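PDB 4GQ2: nucleoporin nup120 from Schizosaccharomyces pombe, which serves as a structural constituent of the nuclear pore complex, whose components both build the pore and can dock transiently associated nuclear transport factors. Local coordinates for residues 437-441 and 467-471; 475-479 and 498-503. All coordinates share one frame; numbering follows the deposited sequence.

Both contacts belong to a cluster of helices that lies in the chain between strand 390-395 and strand 520-525, within the range of the beta-propeller family. Interaction 1 closes before interaction 2 opens. Their centres are 14 Å apart, and both use helix 464-478: its earlier part packs against helix 434-443 in interaction 1, and its later part against helix 492-515 in interaction 2. The two contacts meet directly where V471 CG1 lies 3.7 Å from W503 CZ3. Helix 464-478 is thus the shared element that packs with helices 434-443 and 492-515 in one cluster of this pore scaffold protein.

Interaction 1: 437-441 and 467-471; sequences IQVAL and LKNAV
L441 reaches across to helix 464-478 and spreads its two methyls over A470, V471 and L467. Its CD1 comes to 3.8 Å from V471 CA, close against the backbone, while its CD2 lies 3.9 Å from A470 CB. CD2 also meets L467 CD1 at 4.0 Å, the two leucine side chains sliding past each other in opposite directions. With CG anti to the backbone N (chi1 -169°), L441 extends far enough for its branched end to reach the partner helix, and the small side chain of A470 lets that end come close. Beside it, I437 CG2 touches V471 CG2 at 3.7 Å, the side chains crossing at about a right angle. Both residues branch at CB, so each offers a methyl close to its own backbone. The aliphatic part of Q438 also takes part, its CG resting 4.0 Å from L467 CD1. Exchanging L441 for an alanine would probably open a gap beside A470 and V471 and leave the CD1 methyl of L467 without one of its neighbours.

Neighbouring helices add a second shell. F428 covers both I437 and L467 from helix 419-428, F459 of helix 453-459 packs on Q438 and L441, and W503 and F506 of helix 492-515 lie against V471. Segments 437-441 and 467-471 run in roughly the same direction, their axes 10.9 Å apart at closest approach and inclined by 31°. The long L441 and L467 reach across that spacing.

Within each helix the amide N-H groups of L441 and V471 bond to the carbonyl oxygens of I437 and L467. The chemistry across the interface is purely apolar: the helices are held by van der Waals contact and the burial of hydrocarbon, so the fit depends on how the side chains interlock.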
loop_
_atom_site.group_PDB
_atom_site.type_symbol
_atom_site.label_atom_id
_atom_site.label_comp_id
_atom_site.label_asym_id
_atom_site.label_seq_id
_atom_site.Cartn_x
_atom_site.Cartn_y
_atom_site.Cartn_z
ATOM N N ILE A 437 -13.308 1.060 10.675
ATOM C CA ILE A 437 -13.793 1.391 9.330
ATOM C C ILE A 437 -15.136 0.702 9.061
ATOM O O ILE A 437 -16.083 1.342 8.582
ATOM C CB ILE A 437 -12.753 1.074 8.225
ATOM C CG1 ILE A 437 -11.480 1.921 8.416
ATOM C CG2 ILE A 437 -13.335 1.306 6.837
ATOM C CD1 ILE A 437 -10.350 1.610 7.449
ATOM N N GLN A 438 -15.221 -0.586 9.400
ATOM C CA GLN A 438 -16.451 -1.358 9.207
ATOM C C GLN A 438 -17.623 -0.786 9.992
ATOM O O GLN A 438 -18.718 -0.634 9.456
ATOM C CB GLN A 438 -16.250 -2.819 9.602
ATOM C CG GLN A 438 -15.278 -3.577 8.727
ATOM C CD GLN A 438 -14.924 -4.936 9.291
ATOM O OE1 GLN A 438 -15.125 -5.206 10.475
ATOM N NE2 GLN A 438 -14.398 -5.804 8.439
ATOM N N VAL A 439 -17.392 -0.474 11.262
ATOM C CA VAL A 439 -18.438 0.114 12.101
ATOM C C VAL A 439 -18.800 1.517 11.629
ATOM O O VAL A 439 -19.979 1.850 11.549
ATOM C CB VAL A 439 -18.060 0.099 13.597
ATOM C CG1 VAL A 439 -19.060 0.898 14.418
ATOM C CG2 VAL A 439 -18.000 -1.338 14.094
ATOM N N ALA A 440 -17.794 2.326 11.297
ATOM C CA ALA A 440 -18.040 3.641 10.706
ATOM C C ALA A 440 -18.871 3.531 9.424
ATOM O O ALA A 440 -19.774 4.333 9.191
ATOM C CB ALA A 440 -16.732 4.349 10.428
ATOM N N LEU A 441 -18.563 2.528 8.605
ATOM C CA LEU A 441 -19.298 2.278 7.370
ATOM C C LEU A 441 -20.791 2.003 7.608
ATOM O O LEU A 441 -21.628 2.442 6.820
ATOM C CB LEU A 441 -18.656 1.129 6.582
ATOM C CG LEU A 441 -19.147 0.918 5.149
ATOM C CD1 LEU A 441 -18.992 2.194 4.332
ATOM C CD2 LEU A 441 -18.400 -0.237 4.500
ATOM N N LEU A 467 -13.887 -3.980 0.935
ATOM C CA LEU A 467 -14.128 -2.973 1.971
ATOM C C LEU A 467 -13.828 -1.564 1.462
ATOM O O LEU A 467 -14.631 -0.644 1.658
ATOM C CB LEU A 467 -13.319 -3.269 3.244
ATOM C CG LEU A 467 -13.558 -2.360 4.455
ATOM C CD1 LEU A 467 -15.016 -2.397 4.896
ATOM C CD2 LEU A 467 -12.646 -2.757 5.604
ATOM N N LYS A 468 -12.672 -1.414 0.812
ATOM C CA LYS A 468 -12.270 -0.159 0.170
ATOM C C LYS A 468 -13.316 0.321 -0.827
ATOM O O LYS A 468 -13.715 1.480 -0.797
ATOM C CB LYS A 468 -10.919 -0.311 -0.533
ATOM C CG LYS A 468 -9.727 -0.031 0.361
ATOM C CD LYS A 468 -8.547 0.473 -0.449
ATOM C CE LYS A 468 -7.501 -0.606 -0.634
ATOM N NZ LYS A 468 -6.913 -0.976 0.683
ATOM N N ASN A 469 -13.750 -0.584 -1.701
ATOM C CA ASN A 469 -14.795 -0.296 -2.680
ATOM C C ASN A 469 -16.144 0.060 -2.052
ATOM O O ASN A 469 -16.878 0.893 -2.581
ATOM C CB ASN A 469 -14.949 -1.472 -3.648
ATOM C CG ASN A 469 -13.673 -1.751 -4.427
ATOM O OD1 ASN A 469 -12.832 -0.864 -4.621
ATOM N ND2 ASN A 469 -13.517 -2.987 -4.870
ATOM N N ALA A 470 -16.452 -0.572 -0.921
ATOM C CA ALA A 470 -17.706 -0.358 -0.237
ATOM C C ALA A 470 -17.703 1.023 0.419
ATOM O O ALA A 470 -18.714 1.727 0.389
ATOM C CB ALA A 470 -17.945 -1.460 0.789
ATOM N N VAL A 471 -16.558 1.405 0.992
ATOM C CA VAL A 471 -16.390 2.732 1.586
ATOM C C VAL A 471 -16.550 3.797 0.516
ATOM O O VAL A 471 -17.367 4.697 0.672
ATOM C CB VAL A 471 -15.031 2.892 2.318
ATOM C CG1 VAL A 471 -14.743 4.355 2.614
ATOM C CG2 VAL A 471 -15.034 2.122 3.626
#

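Interaction 2: 475-479 and 498-503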
loop_
_atom_site.group_PDB
_atom_site.type_symbol
_atom_site.label_atom_id
_atom_site.label_comp_id
_atom_site.label_asym_id
_atom_site.label_seq_id
_atom_site.Cartn_x
_atom_site.Cartn_y
_atom_site.Cartn_z
ATOM N N ILE A 475 -19.862 6.516 0.056
ATOM C CA ILE A 475 -19.651 7.966 0.080
ATOM C C ILE A 475 -20.047 8.628 -1.243
ATOM O O ILE A 475 -20.731 9.655 -1.244
ATOM C CB ILE A 475 -18.205 8.324 0.467
ATOM C CG1 ILE A 475 -18.088 8.343 1.984
ATOM C CG2 ILE A 475 -17.806 9.693 -0.076
ATOM C CD1 ILE A 475 -16.727 7.936 2.486
ATOM N N VAL A 476 -19.634 8.026 -2.360
ATOM C CA VAL A 476 -19.958 8.548 -3.695
ATOM C C VAL A 476 -21.474 8.541 -3.943
ATOM O O VAL A 476 -21.995 9.420 -4.617
ATOM C CB VAL A 476 -19.158 7.808 -4.805
ATOM C CG1 VAL A 476 -19.628 8.186 -6.206
ATOM C CG2 VAL A 476 -17.681 8.137 -4.672
ATOM N N SER A 477 -22.175 7.571 -3.361
ATOM C CA SER A 477 -23.624 7.433 -3.546
ATOM C C SER A 477 -24.449 8.472 -2.779
ATOM O O SER A 477 -25.576 8.754 -3.153
ATOM C CB SER A 477 -24.077 6.028 -3.148
ATOM O OG SER A 477 -23.992 5.866 -1.747
ATOM N N THR A 478 -23.891 9.030 -1.707
ATOM C CA THR A 478 -24.612 10.024 -0.910
ATOM C C THR A 478 -24.477 11.436 -1.460
ATOM O O THR A 478 -25.246 12.320 -1.090
ATOM C CB THR A 478 -24.169 10.044 0.576
ATOM O OG1 THR A 478 -22.758 10.277 0.665
ATOM C CG2 THR A 478 -24.522 8.745 1.278
ATOM N N ILE A 479 -23.498 11.661 -2.331
ATOM C CA ILE A 479 -23.211 13.021 -2.783
ATOM C C ILE A 479 -23.793 13.300 -4.159
ATOM O O ILE A 479 -23.490 12.609 -5.128
ATOM C CB ILE A 479 -21.698 13.351 -2.729
ATOM C CG1 ILE A 479 -21.092 12.925 -1.381
ATOM C CG2 ILE A 479 -21.459 14.831 -2.979
ATOM C CD1 ILE A 479 -21.821 13.454 -0.155
ATOM N N LEU A 498 -18.548 19.198 -1.397
ATOM C CA LEU A 498 -19.420 18.301 -0.632
ATOM C C LEU A 498 -18.842 16.880 -0.546
ATOM O O LEU A 498 -18.919 16.243 0.502
ATOM C CB LEU A 498 -20.844 18.276 -1.208
ATOM C CG LEU A 498 -21.709 19.544 -1.155
ATOM C CD1 LEU A 498 -22.969 19.327 -1.977
ATOM C CD2 LEU A 498 -22.074 19.943 0.269
ATOM N N LEU A 499 -18.264 16.394 -1.643
ATOM C CA LEU A 499 -17.584 15.095 -1.641
ATOM C C LEU A 499 -16.433 15.086 -0.623
ATOM O O LEU A 499 -16.288 14.136 0.148
ATOM C CB LEU A 499 -17.080 14.732 -3.049
ATOM C CG LEU A 499 -16.434 13.358 -3.307
ATOM C CD1 LEU A 499 -17.397 12.203 -3.073
ATOM C CD2 LEU A 499 -15.869 13.279 -4.720
ATOM N N TYR A 500 -15.640 16.156 -0.615
ATOM C CA TYR A 500 -14.509 16.294 0.308
ATOM C C TYR A 500 -14.986 16.207 1.753
ATOM O O TYR A 500 -14.414 15.466 2.564
ATOM C CB TYR A 500 -13.770 17.624 0.072
ATOM C CG TYR A 500 -12.533 17.808 0.932
ATOM C CD1 TYR A 500 -12.636 18.202 2.268
ATOM C CD2 TYR A 500 -11.263 17.571 0.413
ATOM C CE1 TYR A 500 -11.508 18.348 3.061
ATOM C CE2 TYR A 500 -10.130 17.729 1.193
ATOM C CZ TYR A 500 -10.256 18.121 2.513
ATOM O OH TYR A 500 -9.124 18.264 3.283
ATOM N N ASN A 501 -16.042 16.958 2.066
ATOM C CA ASN A 501 -16.577 17.029 3.431
ATOM C C ASN A 501 -17.164 15.712 3.920
ATOM O O ASN A 501 -17.044 15.371 5.101
ATOM C CB ASN A 501 -17.624 18.146 3.554
ATOM C CG ASN A 501 -17.030 19.538 3.382
ATOM O OD1 ASN A 501 -15.811 19.733 3.440
ATOM N ND2 ASN A 501 -17.895 20.515 3.175
ATOM N N GLU A 502 -17.805 14.975 3.022
ATOM C CA GLU A 502 -18.304 13.655 3.383
ATOM C C GLU A 502 -17.144 12.710 3.723
ATOM O O GLU A 502 -17.181 12.010 4.736
ATOM C CB GLU A 502 -19.198 13.076 2.282
ATOM C CG GLU A 502 -19.972 11.827 2.696
ATOM C CD GLU A 502 -20.983 12.056 3.815
ATOM O OE1 GLU A 502 -21.750 11.123 4.115
ATOM O OE2 GLU A 502 -21.027 13.152 4.403
ATOM N N TRP A 503 -16.111 12.702 2.886
ATOM C CA TRP A 503 -14.907 11.912 3.185
ATOM C C TRP A 503 -14.330 12.315 4.511
ATOM O O TRP A 503 -14.034 11.464 5.345
ATOM C CB TRP A 503 -13.871 12.076 2.088
ATOM C CG TRP A 503 -14.075 11.189 0.883
ATOM C CD1 TRP A 503 -14.489 11.563 -0.388
ATOM C CD2 TRP A 503 -13.858 9.745 0.799
ATOM N NE1 TRP A 503 -14.543 10.479 -1.226
ATOM C CE2 TRP A 503 -14.175 9.360 -0.578
ATOM C CE3 TRP A 503 -13.437 8.763 1.694
ATOM C CZ2 TRP A 503 -14.080 8.045 -1.014
ATOM C CZ3 TRP A 503 -13.342 7.446 1.243
ATOM C CH2 TRP A 503 -13.656 7.097 -0.077
#
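I475 and W503 meet because the torsions of I475 send both of its methyl groups over the indole. Chi1 of -85° puts CG2 anti to the backbone N and over the indole, and chi2 of 149° swings CD1 onto the same face, while CG1 lies against E502 CG. CG2 sits 3.7 Å from the centroid of the five-membered ring of W503, 15° off its normal, in a CH-pi contact; CD1 stands over the rim of the six-membered ring, 3.5 Å from CE3. An isoleucine suits this place because its two methyls span the long indole. The ring is also held from outside, its NE1 hydrogen-bonded to S420 and its plane parallel to that of W423.

Further along, I479 turns CD1 to 3.6 Å from E502 CB and sets CG2 3.9 Å from L498 CB. L499 CD1 touches both isoleucines, 3.9 Å from I475 CG2 and 4.1 Å from I479 CG1. E502 thus contributes its methylenes to the packing, while its carboxylate forms a salt bridge with R505.

The hydroxyl OG1 of T478 donates to I475 O at 2.9 Å, on the same face of the carbonyl as the amide N of T478, so both engage one oxygen.

I475 lies nearest E502 and I479 nearest L499, so the chains run in opposite directions, as in an antiparallel helical hairpin within the helical cluster accompanying the Nup120 propeller.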